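Long-range contacts in aldehyde dehydrogenase (Trypanosoma brucei, PDB 5MYP), which probably oxidises aldehydes to carboxylic acids with NAD+ as the electron acceptor, as other members of the aldehyde dehydrogenase family do: residues A[149-154]-A[177-182]; A[195-200]-A[216-221]; A[253-258]-A[314-319]; A[118-123]-A[145-150]; A[323-328]-A[368-373]. All coordinates share one frame; numbering follows the deposited sequence. Where two conformers were deposited one is given.

Contact 1 of 5, residues A[149-154]-A[177-182]; sequences VIKPSE and GIVNGG
The ammonium group of K151 is gripped from three directions where the chain leaves the two strands: NZ lies 2.8 Å from the carbonyl O of G181, 2.9 Å from O of P152, and forms a longer salt bridge with OE1 of E154. The two carbonyls are used differently, for NZ sits 23° out of the carbonyl plane of G181 but well above that of P152. Bends at chi2 (-92°) and chi3 turn the lysine chain along the 177-182 backbone, with CG passing over O of V179. E154 folds back beside the same place, and its OE2 packs on CA of G182, 3.5 Å away. A water between the segments gives its hydrogens to O of P152 and OD1 of N180 and accepts from N of G181; ND2 of N180 bonds to OG1 of T164 in helix 157-170. Further back the strands pair in parallel. N of I150 donates to O of G177, and N of V179 returns a nearly straight bond to O of I150 (2.9 Å, 174° at the hydrogen). I150 and I178 lie side by side, CG1 to CG1 at 3.9 Å, and CD of P152 extends this patch to CG2 of I178, all beneath helix 157-170. On the other face, V149 CG1 meets V179 CG2, next to helix 16-29. Strand 147-151, helix 157-170 and strand 176-178 thus form a beta-alpha-beta crossover of the Rossmann-like domain that binds NAD in this family.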
# COMPACT_ATOMS: atom_id res chain seq x y z
N VAL A 149 -15.84 -10.55 2.74
CA VAL A 149 -16.99 -10.59 1.85
C VAL A 149 -16.45 -10.76 0.43
O VAL A 149 -15.52 -10.06 0.04
CB VAL A 149 -17.86 -9.33 1.96
CG1 VAL A 149 -18.99 -9.35 0.93
CG2 VAL A 149 -18.41 -9.20 3.37
N ILE A 150 -17.03 -11.68 -0.33
CA ILE A 150 -16.63 -11.89 -1.72
C ILE A 150 -17.75 -11.47 -2.67
O ILE A 150 -18.94 -11.62 -2.35
CB ILE A 150 -16.18 -13.34 -2.02
CG1 ILE A 150 -17.30 -14.37 -1.79
CG2 ILE A 150 -14.97 -13.69 -1.17
CD1 ILE A 150 -16.97 -15.74 -2.33
N LYS A 151 -17.36 -10.94 -3.82
CA LYS A 151 -18.30 -10.46 -4.83
C LYS A 151 -17.94 -11.12 -6.17
O LYS A 151 -17.10 -10.60 -6.91
CB LYS A 151 -18.29 -8.93 -4.88
CG LYS A 151 -19.50 -8.31 -5.56
CD LYS A 151 -19.26 -8.09 -7.05
CE LYS A 151 -20.44 -8.49 -7.89
NZ LYS A 151 -20.05 -8.62 -9.33
N PRO A 152 -18.55 -12.28 -6.48
CA PRO A 152 -18.27 -12.96 -7.74
C PRO A 152 -18.70 -12.15 -8.96
O PRO A 152 -19.71 -11.44 -8.91
CB PRO A 152 -19.10 -14.25 -7.65
CG PRO A 152 -19.29 -14.47 -6.20
CD PRO A 152 -19.44 -13.09 -5.62
N SER A 153 -17.94 -12.28 -10.05
CA SER A 153 -18.29 -11.61 -11.31
C SER A 153 -19.57 -12.20 -11.90
O SER A 153 -19.74 -13.43 -11.96
CB SER A 153 -17.17 -11.75 -12.33
OG SER A 153 -17.56 -11.19 -13.57
N GLU A 154 -20.47 -11.31 -12.33
CA GLU A 154 -21.71 -11.73 -12.99
C GLU A 154 -21.49 -12.26 -14.42
O GLU A 154 -22.37 -12.91 -14.97
CB GLU A 154 -22.75 -10.59 -12.96
CG GLU A 154 -22.58 -9.47 -13.99
CD GLU A 154 -21.68 -8.34 -13.54
OE1 GLU A 154 -20.72 -8.58 -12.75
OE2 GLU A 154 -21.94 -7.19 -13.98
N GLY A 177 -18.86 -13.82 3.83
CA GLY A 177 -20.13 -13.41 3.24
C GLY A 177 -20.04 -13.36 1.73
O GLY A 177 -18.94 -13.21 1.17
N ILE A 178 -21.18 -13.49 1.05
CA ILE A 178 -21.22 -13.46 -0.41
C ILE A 178 -22.24 -12.43 -0.88
O ILE A 178 -23.38 -12.42 -0.40
CB ILE A 178 -21.55 -14.84 -1.02
CG1 ILE A 178 -20.59 -15.92 -0.48
CG2 ILE A 178 -21.49 -14.77 -2.55
CD1 ILE A 178 -20.94 -17.34 -0.89
N VAL A 179 -21.83 -11.55 -1.79
CA VAL A 179 -22.74 -10.62 -2.46
C VAL A 179 -22.70 -10.93 -3.95
O VAL A 179 -21.64 -10.87 -4.57
CB VAL A 179 -22.35 -9.14 -2.20
CG1 VAL A 179 -23.22 -8.19 -3.03
CG2 VAL A 179 -22.48 -8.81 -0.72
N ASN A 180 -23.85 -11.25 -4.53
CA ASN A 180 -23.97 -11.58 -5.94
C ASN A 180 -24.74 -10.48 -6.67
O ASN A 180 -25.70 -9.92 -6.13
CB ASN A 180 -24.69 -12.93 -6.12
CG ASN A 180 -23.75 -14.12 -5.98
OD1 ASN A 180 -22.80 -14.23 -6.74
ND2 ASN A 180 -24.01 -15.01 -5.02
N GLY A 181 -24.28 -10.16 -7.88
CA GLY A 181 -24.96 -9.20 -8.74
C GLY A 181 -24.01 -8.41 -9.62
O GLY A 181 -22.84 -8.75 -9.74
N GLY A 182 -24.53 -7.33 -10.21
CA GLY A 182 -23.77 -6.49 -11.14
C GLY A 182 -23.42 -5.16 -10.51
O GLY A 182 -22.98 -5.10 -9.36
O HOH W 1 -22.34 -12.28 -8.79

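Contact 2 of 5, residues A[195-200]-A[216-221]; sequences DHILYT and HLTPVT
H196 NE2 and T221 OG1 are hydrogen-bonded at 2.8 Å across two parallel strands of a beta-alpha-beta unit, strand 196-200, helix 203-214 and strand 220-223, in the Rossmann-like domain. With CG trans to the backbone N (chi1 -160°), the imidazole reaches along the neighbouring chain, and the hydroxyl meets it at the edge; its ND1 is buried with no polar partner in the model. The carbonyl O of P219 lies over the centre of one ring face, 3.6 Å above the plane. That oxygen also accepts from N of I197; N of T221 donates to O of I197, and N of Y199 to O of T221. CG2 of T221 touches CD1 of L198 at 3.8 Å. On the opposite sheet face, T218 CG2 fits against CG1 of I197, while its OG1 is held by O of F194, and I197 and V220 turn to helix 203-214. Farther out, F453 meets the histidine ring edge to face, and M441 of the second subunit packs on P219. Two residues on is E223, a predicted active-site residue, its side chain about 4 Å from that of T221. CG and CD of the P219 ring both rest on O of D195, each at 3.4 Å.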
# COMPACT_ATOMS: atom_id res chain seq x y z
N ASP A 195 -11.87 -3.00 5.84
CA ASP A 195 -10.52 -2.65 6.28
C ASP A 195 -9.47 -2.87 5.19
O ASP A 195 -8.34 -2.41 5.32
CB ASP A 195 -10.18 -3.42 7.55
CG ASP A 195 -11.17 -3.11 8.65
OD1 ASP A 195 -11.03 -2.03 9.28
OD2 ASP A 195 -12.11 -3.91 8.86
N HIS A 196 -9.86 -3.57 4.13
CA HIS A 196 -9.08 -3.71 2.91
C HIS A 196 -10.00 -4.14 1.78
O HIS A 196 -10.96 -4.89 2.01
CB HIS A 196 -7.97 -4.75 3.08
CG HIS A 196 -6.85 -4.62 2.10
ND1 HIS A 196 -5.66 -4.01 2.41
CD2 HIS A 196 -6.75 -4.99 0.79
CE1 HIS A 196 -4.86 -4.02 1.35
NE2 HIS A 196 -5.51 -4.60 0.36
N ILE A 197 -9.72 -3.69 0.56
CA ILE A 197 -10.44 -4.13 -0.63
C ILE A 197 -9.42 -4.64 -1.66
O ILE A 197 -8.47 -3.93 -1.99
CB ILE A 197 -11.28 -2.99 -1.26
CG1 ILE A 197 -12.34 -2.49 -0.27
CG2 ILE A 197 -11.95 -3.46 -2.55
CD1 ILE A 197 -12.92 -1.13 -0.59
N LEU A 198 -9.61 -5.87 -2.14
CA LEU A 198 -8.86 -6.36 -3.29
C LEU A 198 -9.80 -6.42 -4.50
O LEU A 198 -10.84 -7.07 -4.44
CB LEU A 198 -8.21 -7.72 -3.03
CG LEU A 198 -7.22 -8.18 -4.12
CD1 LEU A 198 -6.01 -8.92 -3.54
CD2 LEU A 198 -7.88 -9.00 -5.22
N TYR A 199 -9.40 -5.76 -5.58
CA TYR A 199 -10.17 -5.73 -6.82
C TYR A 199 -9.29 -6.19 -7.98
O TYR A 199 -8.18 -5.70 -8.16
CB TYR A 199 -10.70 -4.32 -7.12
CG TYR A 199 -11.28 -4.19 -8.51
CD1 TYR A 199 -12.58 -4.62 -8.78
CD2 TYR A 199 -10.52 -3.69 -9.56
CE1 TYR A 199 -13.12 -4.53 -10.06
CE2 TYR A 199 -11.04 -3.60 -10.85
CZ TYR A 199 -12.34 -4.02 -11.09
OH TYR A 199 -12.86 -3.94 -12.36
N THR A 200 -9.82 -7.13 -8.76
CA THR A 200 -9.20 -7.57 -10.01
C THR A 200 -10.16 -7.21 -11.14
O THR A 200 -11.36 -7.48 -11.06
CB THR A 200 -8.94 -9.09 -10.00
OG1 THR A 200 -8.20 -9.44 -8.82
CG2 THR A 200 -8.13 -9.52 -11.23
N HIS A 216 -14.00 5.69 3.19
CA HIS A 216 -13.70 5.05 4.49
C HIS A 216 -12.19 4.96 4.82
O HIS A 216 -11.80 4.32 5.80
CB HIS A 216 -14.30 3.64 4.54
CG HIS A 216 -15.79 3.60 4.39
ND1 HIS A 216 -16.64 4.16 5.32
CD2 HIS A 216 -16.58 3.06 3.44
CE1 HIS A 216 -17.89 3.98 4.94
NE2 HIS A 216 -17.88 3.31 3.81
N LEU A 217 -11.35 5.63 4.02
CA LEU A 217 -9.88 5.49 4.09
C LEU A 217 -9.44 4.02 4.14
O LEU A 217 -8.67 3.61 5.01
CB LEU A 217 -9.33 6.28 5.28
CG LEU A 217 -9.65 7.78 5.29
CD1 LEU A 217 -9.13 8.42 6.56
CD2 LEU A 217 -9.08 8.46 4.05
N THR A 218 -9.96 3.24 3.19
CA THR A 218 -9.69 1.81 3.12
C THR A 218 -8.55 1.55 2.14
O THR A 218 -8.64 1.97 0.98
CB THR A 218 -10.95 1.05 2.67
OG1 THR A 218 -12.02 1.33 3.58
CG2 THR A 218 -10.69 -0.46 2.62
N PRO A 219 -7.49 0.84 2.58
CA PRO A 219 -6.44 0.47 1.63
C PRO A 219 -6.93 -0.50 0.55
O PRO A 219 -7.80 -1.33 0.81
CB PRO A 219 -5.35 -0.18 2.51
CG PRO A 219 -5.97 -0.43 3.83
CD PRO A 219 -7.14 0.48 3.97
N VAL A 220 -6.37 -0.36 -0.65
CA VAL A 220 -6.78 -1.18 -1.79
C VAL A 220 -5.60 -1.89 -2.43
O VAL A 220 -4.50 -1.34 -2.49
CB VAL A 220 -7.54 -0.36 -2.87
CG1 VAL A 220 -8.81 0.24 -2.29
CG2 VAL A 220 -6.65 0.73 -3.49
N THR A 221 -5.84 -3.12 -2.88
CA THR A 221 -4.96 -3.84 -3.78
C THR A 221 -5.73 -3.94 -5.09
O THR A 221 -6.86 -4.44 -5.11
CB THR A 221 -4.62 -5.24 -3.23
OG1 THR A 221 -3.96 -5.10 -1.96
CG2 THR A 221 -3.71 -6.01 -4.19

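Contact 3 of 5, residues A[253-258]-A[314-319]; sequences INAGQT and PRIVNA
A single side-chain amide, that of Q257, joins two segments that are themselves neither helix nor strand by pairing with the backbone at both its ends. OE1 accepts from N of V317 at 3.0 Å, in the carbonyl plane and on a lone pair, while NE2 donates to O of R315, also at 3.0 Å. The other N-H of NE2 turns back to O of N254 at 2.9 Å, almost straight (176°) and in the amide plane. N of Q257 reaches that same oxygen from the opposite face of its plane. The chain is extended beyond CG (chi2 162°), which carries the amide across to residues 315-317. N254 reciprocates, its ND2 bonding to O of Q257 at 2.8 Å, while OD1 is held by R65 and R67. In this turn phi is positive at N254, A255 and G256. Apolar contacts flank the amide: P314 CG packs on CA of N254 at 3.6 Å, and A255 CB lies between P314 CB and I316 CD1. W127 packs on both Q257 and V317. With both amide ends bonded, the group's flip is fixed and its buried polar atoms are satisfied; this probably steadies the loop leading to C259, the predicted nucleophile.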
# COMPACT_ATOMS: atom_id res chain seq x y z
N ILE A 253 -4.37 -19.79 -24.29
CA ILE A 253 -5.11 -20.01 -23.03
C ILE A 253 -6.18 -18.94 -22.83
O ILE A 253 -5.91 -17.74 -23.00
CB ILE A 253 -4.19 -20.14 -21.79
CG1 ILE A 253 -3.35 -18.87 -21.55
CG2 ILE A 253 -3.29 -21.37 -21.91
CD1 ILE A 253 -2.47 -18.95 -20.32
N ASN A 254 -7.40 -19.38 -22.53
CA ASN A 254 -8.57 -18.51 -22.37
C ASN A 254 -8.86 -17.59 -23.57
O ASN A 254 -9.47 -16.52 -23.40
CB ASN A 254 -8.42 -17.71 -21.06
CG ASN A 254 -9.75 -17.44 -20.38
OD1 ASN A 254 -10.66 -18.27 -20.40
ND2 ASN A 254 -9.85 -16.29 -19.75
N ALA A 255 -8.45 -18.01 -24.76
CA ALA A 255 -8.58 -17.21 -25.99
C ALA A 255 -8.01 -15.79 -25.85
O ALA A 255 -8.63 -14.81 -26.27
CB ALA A 255 -10.03 -17.18 -26.44
N GLY A 256 -6.83 -15.69 -25.22
CA GLY A 256 -6.13 -14.42 -25.03
C GLY A 256 -6.59 -13.54 -23.88
O GLY A 256 -5.98 -12.51 -23.61
N GLN A 257 -7.64 -13.97 -23.17
CA GLN A 257 -8.31 -13.14 -22.16
C GLN A 257 -7.67 -13.37 -20.80
O GLN A 257 -8.27 -13.95 -19.89
CB GLN A 257 -9.82 -13.44 -22.16
CG GLN A 257 -10.49 -13.05 -23.47
CD GLN A 257 -11.85 -13.69 -23.68
OE1 GLN A 257 -12.85 -13.00 -23.85
NE2 GLN A 257 -11.89 -15.01 -23.69
N THR A 258 -6.43 -12.91 -20.69
CA THR A 258 -5.61 -13.03 -19.49
C THR A 258 -4.88 -11.70 -19.32
O THR A 258 -4.35 -11.15 -20.29
CB THR A 258 -4.57 -14.17 -19.63
OG1 THR A 258 -5.23 -15.37 -20.09
CG2 THR A 258 -3.87 -14.46 -18.31
N PRO A 314 -11.34 -21.81 -26.04
CA PRO A 314 -12.27 -20.96 -25.30
C PRO A 314 -12.98 -19.88 -26.11
O PRO A 314 -12.55 -19.52 -27.21
CB PRO A 314 -11.39 -20.31 -24.22
CG PRO A 314 -10.24 -21.24 -24.08
CD PRO A 314 -9.99 -21.74 -25.46
N ARG A 315 -14.07 -19.38 -25.53
CA ARG A 315 -14.96 -18.43 -26.16
C ARG A 315 -14.58 -17.00 -25.74
O ARG A 315 -14.06 -16.79 -24.64
CB ARG A 315 -16.41 -18.78 -25.76
CG ARG A 315 -16.92 -18.27 -24.42
CD ARG A 315 -18.43 -18.13 -24.44
NE ARG A 315 -19.09 -19.35 -24.89
CZ ARG A 315 -19.32 -20.43 -24.14
NH1 ARG A 315 -18.92 -20.52 -22.87
NH2 ARG A 315 -19.92 -21.49 -24.69
N ILE A 316 -14.87 -16.04 -26.61
CA ILE A 316 -14.81 -14.62 -26.25
C ILE A 316 -15.99 -14.35 -25.31
O ILE A 316 -17.06 -14.94 -25.46
CB ILE A 316 -14.84 -13.69 -27.49
CG1 ILE A 316 -13.72 -14.04 -28.48
CG2 ILE A 316 -14.75 -12.22 -27.07
CD1 ILE A 316 -12.33 -14.09 -27.89
N VAL A 317 -15.78 -13.48 -24.33
CA VAL A 317 -16.76 -13.26 -23.24
C VAL A 317 -18.17 -12.89 -23.72
O VAL A 317 -19.15 -13.41 -23.19
CB VAL A 317 -16.24 -12.21 -22.22
CG1 VAL A 317 -16.13 -10.82 -22.82
CG2 VAL A 317 -17.09 -12.20 -20.95
N ASN A 318 -18.27 -12.03 -24.74
CA ASN A 318 -19.57 -11.60 -25.27
C ASN A 318 -19.43 -11.03 -26.69
O ASN A 318 -18.32 -10.85 -27.18
CB ASN A 318 -20.25 -10.60 -24.32
CG ASN A 318 -19.41 -9.35 -24.05
OD1 ASN A 318 -18.70 -8.86 -24.93
ND2 ASN A 318 -19.50 -8.83 -22.83
N ALA A 319 -20.57 -10.75 -27.32
CA ALA A 319 -20.62 -10.22 -28.68
C ALA A 319 -19.89 -8.89 -28.84
O ALA A 319 -19.21 -8.67 -29.85
CB ALA A 319 -22.07 -10.07 -29.14

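Contact 4 of 5, residues A[118-123]-A[145-150]; sequences LGVVLV and GNTAVI
Strands 120-123 and 147-150 run parallel, their axes 4.4 Å apart at closest and 23° askew, with backbone bonds passing alternately from T147 N to G119 O, V121 N to T147 O, V149 N to V121 O and V123 N to V149 O. At the entrance N146 adds a side-chain bridge. Its OD1 takes two donors, both in its own carbonyl plane, 2.8 Å from N of L118 and 2.9 Å from N of G119; the second bond is much straighter (171° against 136°). ND2 is used as well, by O of A141 and O of F453, so both ends of the amide are committed. CG2 of V121 sits over one face of this amide, 3.8 Å from CG of N146. The pair closes a right-handed beta-alpha-beta crossover through helix 132-143, within the Rossmann-like domain. That helix covers V121, V123, A148 and I150, and beneath it V123 CB packs on CG2 of I150 at 4.1 Å. On the other face, V120 CG2 meets T147 OG1 at 3.5 Å, the hydroxyl being bound to O of C24 in helix 16-29. L122 CD1 hangs over O of V149 at 3.5 Å and touches V149 CG1 obliquely. Beyond the subunit, K391 of the second subunit bonds to O of L118.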
# COMPACT_ATOMS: atom_id res chain seq x y z
N LEU A 118 -6.52 -7.10 9.97
CA LEU A 118 -7.09 -5.80 9.65
C LEU A 118 -8.57 -5.68 10.06
O LEU A 118 -8.98 -4.67 10.62
CB LEU A 118 -6.96 -5.52 8.15
CG LEU A 118 -5.54 -5.33 7.64
CD1 LEU A 118 -5.51 -5.35 6.11
CD2 LEU A 118 -4.91 -4.05 8.18
N GLY A 119 -9.35 -6.72 9.77
CA GLY A 119 -10.79 -6.71 10.04
C GLY A 119 -11.56 -7.47 8.99
O GLY A 119 -11.39 -8.69 8.88
N VAL A 120 -12.40 -6.78 8.24
CA VAL A 120 -13.17 -7.38 7.15
C VAL A 120 -12.57 -6.96 5.81
O VAL A 120 -12.37 -5.76 5.56
CB VAL A 120 -14.67 -7.01 7.20
CG1 VAL A 120 -15.47 -7.89 6.24
CG2 VAL A 120 -15.22 -7.16 8.61
N VAL A 121 -12.29 -7.95 4.97
CA VAL A 121 -11.72 -7.73 3.64
C VAL A 121 -12.79 -7.97 2.58
O VAL A 121 -13.51 -8.97 2.63
CB VAL A 121 -10.53 -8.69 3.38
CG1 VAL A 121 -9.98 -8.52 1.97
CG2 VAL A 121 -9.44 -8.46 4.43
N LEU A 122 -12.91 -7.05 1.63
CA LEU A 122 -13.77 -7.24 0.46
C LEU A 122 -12.93 -7.73 -0.71
O LEU A 122 -11.90 -7.13 -1.02
CB LEU A 122 -14.49 -5.95 0.07
CG LEU A 122 -15.32 -5.95 -1.22
CD1 LEU A 122 -16.47 -6.95 -1.13
CD2 LEU A 122 -15.86 -4.57 -1.52
N VAL A 123 -13.37 -8.81 -1.35
CA VAL A 123 -12.73 -9.33 -2.56
C VAL A 123 -13.73 -9.26 -3.71
O VAL A 123 -14.77 -9.90 -3.66
CB VAL A 123 -12.26 -10.79 -2.38
CG1 VAL A 123 -11.63 -11.32 -3.66
CG2 VAL A 123 -11.30 -10.89 -1.21
N GLY A 145 -6.18 -13.82 9.46
CA GLY A 145 -7.09 -13.67 10.59
C GLY A 145 -8.23 -12.68 10.39
O GLY A 145 -8.84 -12.23 11.36
N ASN A 146 -8.51 -12.33 9.14
CA ASN A 146 -9.63 -11.46 8.80
C ASN A 146 -10.87 -12.31 8.56
O ASN A 146 -10.78 -13.53 8.40
CB ASN A 146 -9.31 -10.67 7.53
CG ASN A 146 -8.05 -9.85 7.66
OD1 ASN A 146 -8.00 -8.88 8.42
ND2 ASN A 146 -7.01 -10.24 6.93
N THR A 147 -12.03 -11.65 8.56
CA THR A 147 -13.21 -12.19 7.89
C THR A 147 -13.31 -11.47 6.55
O THR A 147 -12.55 -10.54 6.28
CB THR A 147 -14.48 -12.02 8.74
OG1 THR A 147 -14.73 -10.63 8.97
CG2 THR A 147 -14.33 -12.74 10.07
N ALA A 148 -14.23 -11.92 5.70
CA ALA A 148 -14.27 -11.42 4.34
C ALA A 148 -15.66 -11.42 3.73
O ALA A 148 -16.53 -12.17 4.16
CB ALA A 148 -13.32 -12.22 3.45
N VAL A 149 -15.84 -10.55 2.74
CA VAL A 149 -16.99 -10.59 1.85
C VAL A 149 -16.45 -10.76 0.43
O VAL A 149 -15.52 -10.06 0.04
CB VAL A 149 -17.86 -9.33 1.96
CG1 VAL A 149 -18.99 -9.35 0.93
CG2 VAL A 149 -18.41 -9.20 3.37
N ILE A 150 -17.03 -11.68 -0.33
CA ILE A 150 -16.63 -11.89 -1.72
C ILE A 150 -17.75 -11.47 -2.67
O ILE A 150 -18.94 -11.62 -2.35
CB ILE A 150 -16.18 -13.34 -2.02
CG1 ILE A 150 -17.30 -14.37 -1.79
CG2 ILE A 150 -14.97 -13.69 -1.17
CD1 ILE A 150 -16.97 -15.74 -2.33

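Contact 5 of 5, residues A[323-328]-A[368-373]; sequences QRLMEF and GPILPV. Unlike the reference sequence in segment 323-328: Q323 (reference His).
L325 lays both its methyls over the start of the strand segment: CD2 rests on CA of G368 at 3.8 Å, and CD1 meets CD of P369 at 3.9 Å, the leucine and the proline ring crossing at about a right angle. The bare CA of G368 lets CD2 come this close. I370 comes in farther along the chain. Its CG1 reaches the carbonyl O of L325 at 3.8 Å and CD2 of L325 at 4.2 Å, with CG1 trans to its own carbonyl carbon (chi1 -50°). F328 adds a looser touch, CB to CG1 of I370, while its ring turns away and sets its CZ edge against the face of the R324 guanidinium. R324 itself is engaged with E364 and with carbonyls of residues 365 and 366. No hydrogen bond crosses between the two segments, so the joint is wholly van der Waals. I347 of strand 346-353 packs on L325, and L352 of that strand on I370; K251 bonds to O of I370. Helix 319-328 thus packs, through buried aliphatic groups, over the start of strand 370-376, an inner strand in the mixed beta sheet of the catalytic domain, which has an alpha/beta fold.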
# COMPACT_ATOMS: atom_id res chain seq x y z
N GLN A 323 -16.80 -8.26 -31.49
CA GLN A 323 -16.78 -7.24 -32.54
C GLN A 323 -15.57 -6.31 -32.43
O GLN A 323 -14.96 -5.96 -33.44
CB GLN A 323 -18.08 -6.42 -32.53
CG GLN A 323 -19.32 -7.23 -32.90
CD GLN A 323 -20.61 -6.59 -32.43
OE1 GLN A 323 -20.73 -5.36 -32.37
NE2 GLN A 323 -21.60 -7.42 -32.09
N ARG A 324 -15.23 -5.92 -31.20
CA ARG A 324 -14.03 -5.11 -30.92
C ARG A 324 -12.74 -5.78 -31.41
O ARG A 324 -11.89 -5.13 -32.04
CB ARG A 324 -13.94 -4.83 -29.41
CG ARG A 324 -12.72 -4.04 -28.95
CD ARG A 324 -12.81 -3.76 -27.45
NE ARG A 324 -11.55 -3.24 -26.90
CZ ARG A 324 -10.49 -3.97 -26.53
NH1 ARG A 324 -10.47 -5.30 -26.65
NH2 ARG A 324 -9.42 -3.35 -26.05
N LEU A 325 -12.60 -7.08 -31.14
CA LEU A 325 -11.44 -7.85 -31.57
C LEU A 325 -11.39 -8.03 -33.09
O LEU A 325 -10.32 -7.95 -33.69
CB LEU A 325 -11.40 -9.21 -30.86
CG LEU A 325 -11.13 -9.13 -29.35
CD1 LEU A 325 -11.54 -10.42 -28.65
CD2 LEU A 325 -9.66 -8.82 -29.07
N MET A 326 -12.54 -8.27 -33.71
CA MET A 326 -12.61 -8.35 -35.17
C MET A 326 -12.22 -7.03 -35.84
O MET A 326 -11.52 -7.04 -36.86
CB MET A 326 -14.01 -8.80 -35.64
CG MET A 326 -14.39 -10.23 -35.26
SD MET A 326 -13.20 -11.51 -35.70
CE MET A 326 -13.25 -11.40 -37.49
N GLU A 327 -12.63 -5.89 -35.27
CA GLU A 327 -12.21 -4.58 -35.78
C GLU A 327 -10.71 -4.31 -35.63
O GLU A 327 -10.13 -3.60 -36.45
CB GLU A 327 -13.01 -3.43 -35.13
CG GLU A 327 -14.46 -3.30 -35.58
CD GLU A 327 -14.60 -3.11 -37.08
OE1 GLU A 327 -15.25 -3.97 -37.71
OE2 GLU A 327 -14.05 -2.13 -37.63
N PHE A 328 -10.09 -4.87 -34.58
CA PHE A 328 -8.63 -4.77 -34.40
C PHE A 328 -7.81 -5.38 -35.54
O PHE A 328 -6.69 -4.94 -35.78
CB PHE A 328 -8.17 -5.41 -33.07
CG PHE A 328 -8.47 -4.59 -31.83
CD1 PHE A 328 -8.77 -3.22 -31.87
CD2 PHE A 328 -8.39 -5.20 -30.58
CE1 PHE A 328 -9.02 -2.51 -30.70
CE2 PHE A 328 -8.63 -4.49 -29.41
CZ PHE A 328 -8.94 -3.14 -29.48
N GLY A 368 -7.46 -10.62 -25.95
CA GLY A 368 -8.05 -11.48 -26.96
C GLY A 368 -7.02 -12.11 -27.87
O GLY A 368 -5.82 -11.91 -27.68
N PRO A 369 -7.47 -12.88 -28.87
CA PRO A 369 -6.55 -13.63 -29.73
C PRO A 369 -5.73 -12.85 -30.79
O PRO A 369 -5.09 -13.49 -31.62
CB PRO A 369 -7.48 -14.64 -30.43
CG PRO A 369 -8.70 -14.69 -29.58
CD PRO A 369 -8.87 -13.29 -29.11
N ILE A 370 -5.72 -11.52 -30.75
CA ILE A 370 -4.97 -10.72 -31.73
C ILE A 370 -3.56 -10.44 -31.19
O ILE A 370 -3.42 -9.93 -30.08
CB ILE A 370 -5.67 -9.39 -32.06
CG1 ILE A 370 -7.16 -9.61 -32.41
CG2 ILE A 370 -4.94 -8.65 -33.18
CD1 ILE A 370 -7.43 -10.64 -33.49
N LEU A 371 -2.54 -10.76 -31.99
CA LEU A 371 -1.14 -10.54 -31.63
C LEU A 371 -0.44 -9.66 -32.68
O LEU A 371 0.04 -10.17 -33.70
CB LEU A 371 -0.41 -11.88 -31.48
CG LEU A 371 0.99 -11.84 -30.86
CD1 LEU A 371 0.94 -11.53 -29.37
CD2 LEU A 371 1.71 -13.17 -31.08
N PRO A 372 -0.39 -8.34 -32.44
CA PRO A 372 0.44 -7.46 -33.27
C PRO A 372 1.93 -7.79 -33.16
O PRO A 372 2.41 -8.10 -32.07
CB PRO A 372 0.17 -6.07 -32.68
CG PRO A 372 -1.18 -6.18 -32.07
CD PRO A 372 -1.20 -7.57 -31.49
N VAL A 373 2.63 -7.72 -34.29
CA VAL A 373 4.07 -7.92 -34.35
C VAL A 373 4.70 -6.65 -34.90
O VAL A 373 4.46 -6.26 -36.05
CB VAL A 373 4.42 -9.13 -35.25
CG1 VAL A 373 5.93 -9.28 -35.41
CG2 VAL A 373 3.83 -10.41 -34.66

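Contacts 1, 2 and 4 belong to one sheet, and contact 4 links the other two: it shares V149 and I150 with contact 1, and its strand 110-124 pairs with strand 196-200 of contact 2. All three are buried parallel strand pairs with backbone bonds at their core, each adding a polar device at its ends, a lysine, a histidine or an asparagine. Contact 5 lies on the opposite side of the chain's centre from contact 4, about 38 Å between centres; contact 3 is about 30 Å from contact 4, centre to centre. Contacts 3 and 5 touch each other through I316, L325 and P369. Contact 3 is amide-driven loop bonding, contact 5 purely apolar helix packing. E154 makes contact 1 the most surface-reaching.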